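PDB 3OBF: putative transcriptional regulator, IclR family from Arthrobacter aurescens, which probably acts as a DNA-binding transcription factor, this chain being the C-terminal domain that in IclR relatives senses effectors. Local coordinates for residues R77-L80 against S84-L87; E15-E18 against T23-L26. All coordinates share one frame; numbering follows the deposited sequence.

Contact 1: R77-L80 against S84-L87; sequences RQLL and SITL
The flat group at the centre is the peptide carbonyl of Leu79, which meets the backbone N-H of Ile85 over one face rather than at its edge. The nitrogen stands 46° out of the carbonyl plane, yet the bond is nearly straight at the hydrogen, 171°, and Ile85 N lies 3.1 Å from Leu79 O. The hydroxyl of Ser82 gives the same oxygen another hydrogen bond, so this acceptor in the last turns of helix 73-82 is gripped as the chain leaves the helix.

Around this polar centre the apolar groups divide the work. Ile85 is beta-branched, and its first torsion (chi1 -64°) sends CG2 anti to the backbone N while CG1 lies beside it, which lets the two branches serve different neighbours. Ile85 CG1 packs against Leu79 CB at 4.0 Å, and Ile85 CG2 meets Leu80 CD2 at 3.9 Å. Leu80 CD2 also touches Leu87 CB at 3.9 Å as the two leucine side chains cross obliquely. Leu79 CD2 rests on Ser84 CB, 3.5 Å away; the small serine fits beside the methyl and turns its hydroxyl to Ser82 OG. Val64 and Leu68 of helix 62-69, with Ala59, add further apolar surface.

A water bridges the two backbones. It donates to Leu80 O at 2.6 Å and to Ile85 O at 2.7 Å, and it accepts a weak bond from Leu87 N.

After the helix the chain thus turns aside and runs across its end, with leucine and isoleucine branches packing 84-87 against Leu79 and Leu80, while one direct backbone bond and a bridging water give Leu79 O, Leu80 O and Ile85 O partners where the chain leaves the helix.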
ATOM      1  N   ARG A  77       9.908  14.271   5.547  1.00 32.56           N
ATOM      2  CA  ARG A  77      10.141  15.651   5.093  1.00 35.38           C
ATOM      3  C   ARG A  77      11.257  15.747   4.043  1.00 35.58           C
ATOM      4  O   ARG A  77      11.108  16.392   2.997  1.00 35.89           O
ATOM      5  CB  ARG A  77      10.480  16.578   6.274  1.00 36.53           C
ATOM      6  CG  ARG A  77       9.298  16.891   7.178  1.00 41.56           C
ATOM      7  CD  ARG A  77       9.646  17.910   8.344  1.00 48.74           C
ATOM      8  NE  ARG A  77       8.567  17.861   9.341  1.00 55.55           N
ATOM      9  CZ  ARG A  77       8.690  17.392  10.594  1.00 59.53           C
ATOM     10  NH1 ARG A  77       9.874  16.972  11.064  1.00 61.24           N
ATOM     11  NH2 ARG A  77       7.626  17.366  11.404  1.00 59.81           N
ATOM     12  N   GLN A  78      12.370  15.096   4.327  1.00 35.83           N
ATOM     13  CA  GLN A  78      13.494  15.096   3.425  1.00 36.60           C
ATOM     14  C   GLN A  78      13.170  14.463   2.073  1.00 35.81           C
ATOM     15  O   GLN A  78      13.536  15.010   1.041  1.00 36.38           O
ATOM     16  CB  GLN A  78      14.679  14.415   4.099  1.00 38.13           C
ATOM     17  CG  GLN A  78      15.128  15.201   5.339  1.00 41.45           C
ATOM     18  CD  GLN A  78      15.997  14.406   6.298  1.00 45.90           C
ATOM     19  OE1 GLN A  78      16.089  13.172   6.214  1.00 46.92           O
ATOM     20  NE2 GLN A  78      16.637  15.117   7.238  1.00 48.23           N
ATOM     21  N   LEU A  79      12.488  13.323   2.081  1.00 34.26           N
ATOM     22  CA  LEU A  79      12.040  12.662   0.855  1.00 33.51           C
ATOM     23  C   LEU A  79      11.083  13.529   0.032  1.00 33.35           C
ATOM     24  O   LEU A  79      11.141  13.546  -1.198  1.00 33.93           O
ATOM     25  CB  LEU A  79      11.374  11.309   1.181  1.00 32.69           C
ATOM     26  CG  LEU A  79      12.337  10.171   1.534  1.00 32.44           C
ATOM     27  CD1 LEU A  79      11.578   9.004   2.135  1.00 27.99           C
ATOM     28  CD2 LEU A  79      13.119   9.714   0.284  1.00 31.34           C
ATOM     29  N   LEU A  80      10.202  14.266   0.679  1.00 33.50           N
ATOM     30  CA  LEU A  80       9.305  15.117  -0.109  1.00 34.21           C
ATOM     31  C   LEU A  80      10.027  16.346  -0.686  1.00 35.40           C
ATOM     32  O   LEU A  80       9.915  16.613  -1.877  1.00 35.42           O
ATOM     33  CB  LEU A  80       8.072  15.509   0.698  1.00 34.23           C
ATOM     34  CG  LEU A  80       7.143  14.351   1.106  1.00 34.24           C
ATOM     35  CD1 LEU A  80       6.177  14.783   2.199  1.00 33.39           C
ATOM     36  CD2 LEU A  80       6.374  13.845  -0.100  1.00 34.48           C
ATOM     37  N   SER A  84      12.471  13.023  -4.076  1.00 34.64           N
ATOM     38  CA  SER A  84      12.535  11.552  -4.199  1.00 35.46           C
ATOM     39  C   SER A  84      11.149  10.944  -4.225  1.00 34.83           C
ATOM     40  O   SER A  84      10.880  10.049  -5.004  1.00 35.93           O
ATOM     41  CB  SER A  84      13.317  10.914  -3.045  1.00 34.77           C
ATOM     42  OG  SER A  84      14.632  11.365  -3.117  1.00 36.92           O
ATOM     43  N   ILE A  85      10.300  11.395  -3.314  1.00 34.23           N
ATOM     44  CA  ILE A  85       8.884  11.024  -3.316  1.00 33.65           C
ATOM     45  C   ILE A  85       8.133  12.275  -3.796  1.00 34.05           C
ATOM     46  O   ILE A  85       8.399  13.349  -3.285  1.00 33.42           O
ATOM     47  CB  ILE A  85       8.430  10.574  -1.910  1.00 32.87           C
ATOM     48  CG1 ILE A  85       9.177   9.293  -1.477  1.00 33.10           C
ATOM     49  CG2 ILE A  85       6.958  10.365  -1.851  1.00 31.83           C
ATOM     50  CD1 ILE A  85       8.887   8.062  -2.309  1.00 32.12           C
ATOM     51  N   THR A  86       7.259  12.145  -4.807  1.00 35.28           N
ATOM     52  CA  THR A  86       6.641  13.322  -5.420  1.00 37.43           C
ATOM     53  C   THR A  86       5.271  13.606  -4.838  1.00 39.22           C
ATOM     54  O   THR A  86       4.477  12.686  -4.547  1.00 38.72           O
ATOM     55  CB  THR A  86       6.567  13.261  -6.973  1.00 37.61           C
ATOM     56  OG1 THR A  86       5.697  12.202  -7.359  1.00 37.23           O
ATOM     57  CG2 THR A  86       7.975  13.061  -7.608  1.00 36.71           C
ATOM     58  N   LEU A  87       5.016  14.896  -4.656  1.00 42.00           N
ATOM     59  CA  LEU A  87       3.764  15.378  -4.077  1.00 45.14           C
ATOM     60  C   LEU A  87       3.461  16.764  -4.641  1.00 48.21           C
ATOM     61  O   LEU A  87       4.373  17.586  -4.743  1.00 48.21           O
ATOM     62  CB  LEU A  87       3.867  15.453  -2.544  1.00 44.27           C
ATOM     63  CG  LEU A  87       2.651  16.021  -1.800  1.00 44.17           C
ATOM     64  CD1 LEU A  87       1.446  15.081  -1.977  1.00 42.85           C
ATOM     65  CD2 LEU A  87       2.948  16.213  -0.320  1.00 43.65           C
TER
HETATM   66  O   HOH W   1       7.958  15.978  -3.501  1.00 31.17           O

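Contact 2: E15-E18 against T23-L26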
ATOM      1  N   GLU A  15      -6.336 -15.791  -2.437  1.00 32.05           N
ATOM      2  CA  GLU A  15      -7.608 -15.751  -1.749  1.00 33.03           C
ATOM      3  C   GLU A  15      -8.227 -14.344  -1.819  1.00 32.04           C
ATOM      4  O   GLU A  15      -9.443 -14.195  -1.985  1.00 32.01           O
ATOM      5  CB  GLU A  15      -7.379 -16.215  -0.297  1.00 34.89           C
ATOM      6  CG  GLU A  15      -8.597 -16.262   0.698  1.00 40.27           C
ATOM      7  CD  GLU A  15      -8.137 -16.528   2.187  1.00 46.81           C
ATOM      8  OE1 GLU A  15      -7.107 -15.925   2.654  1.00 48.30           O
ATOM      9  OE2 GLU A  15      -8.804 -17.337   2.899  1.00 49.46           O
ATOM     10  N   LEU A  16      -7.401 -13.308  -1.674  1.00 30.08           N
ATOM     11  CA  LEU A  16      -7.917 -11.964  -1.652  1.00 29.05           C
ATOM     12  C   LEU A  16      -8.491 -11.530  -3.016  1.00 30.18           C
ATOM     13  O   LEU A  16      -9.526 -10.841  -3.090  1.00 29.59           O
ATOM     14  CB  LEU A  16      -6.829 -10.999  -1.198  1.00 28.39           C
ATOM     15  CG  LEU A  16      -7.154  -9.498  -1.137  1.00 26.07           C
ATOM     16  CD1 LEU A  16      -8.272  -9.270  -0.115  1.00 23.33           C
ATOM     17  CD2 LEU A  16      -5.858  -8.615  -0.806  1.00 21.54           C
ATOM     18  N   THR A  17      -7.798 -11.911  -4.090  1.00 30.97           N
ATOM     19  CA  THR A  17      -8.247 -11.637  -5.436  1.00 32.73           C
ATOM     20  C   THR A  17      -9.520 -12.424  -5.807  1.00 34.41           C
ATOM     21  O   THR A  17     -10.388 -11.900  -6.503  1.00 34.41           O
ATOM     22  CB  THR A  17      -7.096 -11.824  -6.447  1.00 32.75           C
ATOM     23  OG1 THR A  17      -6.211 -10.722  -6.315  1.00 32.66           O
ATOM     24  CG2 THR A  17      -7.603 -11.858  -7.906  1.00 33.55           C
ATOM     25  N   GLU A  18      -9.666 -13.653  -5.328  1.00 36.60           N
ATOM     26  CA  GLU A  18     -10.936 -14.347  -5.570  1.00 39.19           C
ATOM     27  C   GLU A  18     -12.130 -13.734  -4.824  1.00 39.10           C
ATOM     28  O   GLU A  18     -13.251 -13.832  -5.306  1.00 39.26           O
ATOM     29  CB  GLU A  18     -10.864 -15.875  -5.361  1.00 41.15           C
ATOM     30  CG  GLU A  18     -10.045 -16.321  -4.156  1.00 46.23           C
ATOM     31  CD  GLU A  18      -9.621 -17.803  -4.179  1.00 53.81           C
ATOM     32  OE1 GLU A  18      -9.349 -18.372  -5.281  1.00 54.02           O
ATOM     33  OE2 GLU A  18      -9.538 -18.394  -3.060  1.00 57.87           O
ATOM     34  N   THR A  23      -6.993  -7.154  -8.571  1.00 27.26           N
ATOM     35  CA  THR A  23      -5.566  -7.455  -8.357  1.00 27.46           C
ATOM     36  C   THR A  23      -5.170  -7.309  -6.862  1.00 27.02           C
ATOM     37  O   THR A  23      -5.644  -6.390  -6.205  1.00 26.92           O
ATOM     38  CB  THR A  23      -4.742  -6.500  -9.214  1.00 27.54           C
ATOM     39  OG1 THR A  23      -5.115  -6.704 -10.572  1.00 29.10           O
ATOM     40  CG2 THR A  23      -3.221  -6.703  -9.033  1.00 26.69           C
ATOM     41  N   SER A  24      -4.351  -8.241  -6.343  1.00 26.70           N
ATOM     42  CA  SER A  24      -3.723  -8.166  -4.990  1.00 25.63           C
ATOM     43  C   SER A  24      -2.210  -8.189  -5.211  1.00 24.74           C
ATOM     44  O   SER A  24      -1.737  -8.908  -6.084  1.00 24.88           O
ATOM     45  CB  SER A  24      -4.007  -9.404  -4.157  1.00 24.62           C
ATOM     46  OG  SER A  24      -5.370  -9.668  -4.170  1.00 30.26           O
ATOM     47  N   ALA A  25      -1.457  -7.440  -4.413  1.00 23.49           N
ATOM     48  CA  ALA A  25      -0.020  -7.347  -4.612  1.00 23.50           C
ATOM     49  C   ALA A  25       0.688  -7.230  -3.291  1.00 23.56           C
ATOM     50  O   ALA A  25       0.169  -6.622  -2.364  1.00 24.16           O
ATOM     51  CB  ALA A  25       0.320  -6.147  -5.471  1.00 23.31           C
ATOM     52  N   LEU A  26       1.882  -7.805  -3.217  1.00 23.61           N
ATOM     53  CA  LEU A  26       2.742  -7.631  -2.095  1.00 24.04           C
ATOM     54  C   LEU A  26       3.817  -6.615  -2.515  1.00 24.74           C
ATOM     55  O   LEU A  26       4.532  -6.813  -3.510  1.00 24.75           O
ATOM     56  CB  LEU A  26       3.389  -8.969  -1.697  1.00 24.15           C
ATOM     57  CG  LEU A  26       4.305  -8.938  -0.444  1.00 24.96           C
ATOM     58  CD1 LEU A  26       3.455  -8.838   0.841  1.00 26.47           C
ATOM     59  CD2 LEU A  26       5.231 -10.165  -0.349  1.00 24.55           C
TER
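Thr17 and Ser24 meet through their hydroxyls. Thr17 OG1 and Ser24 OG are 2.5 Å apart, a hydrogen bond so short that its exact length is doubtful, and which proton it uses is not settled. Thr17 places its oxygen anti to its own carbonyl carbon (chi1 -74°), on the side facing the strand, where OG1 also bonds to the carbonyl of Glu22. Leu13 O is a weak, competing acceptor for the Ser24 hydroxyl. Small hydroxyl residues suit this position, as they can bond across a narrow gap between helix and strand.

Van der Waals contact is made by Leu16, whose branch lies alongside the serine. Leu16 CG comes to 3.5 Å from Ser24 OG, and Leu16 CD2 reaches Ser24 CB at 3.9 Å, covering one flank of the serine hydroxyl with hydrocarbon.

The contact joins the C-terminal end of helix 3-20 to the start of strand 24-29, across the tight connection between them. Thr17 also touches Ile40 of strand 34-40, while Leu16 reaches Val139 and Ile141 of strand 135-144 and Ala159 and Ala163 of helix 150-170, wedged between sheet and helix.

Both contacts tie a helix's last turns to the chain that follows within a few residues, yet they belong to different parts of the domain. The centres of contact 1 and contact 2 are about 29 Å apart, on opposite sides of the chain's centre, and their nearest atoms are about 16 Å apart. Contact 2 comes first in sequence and lies on the antiparallel sheet, its centre about 12 Å from the chain's centre; the centre of contact 1 is about 17 Å from it, among helices 62-69, 73-82 and 92-108. One relies on paired hydroxyls, the other on backbone bonds, a water and aliphatic branches. Neither includes a bound effector, and both are structural packing.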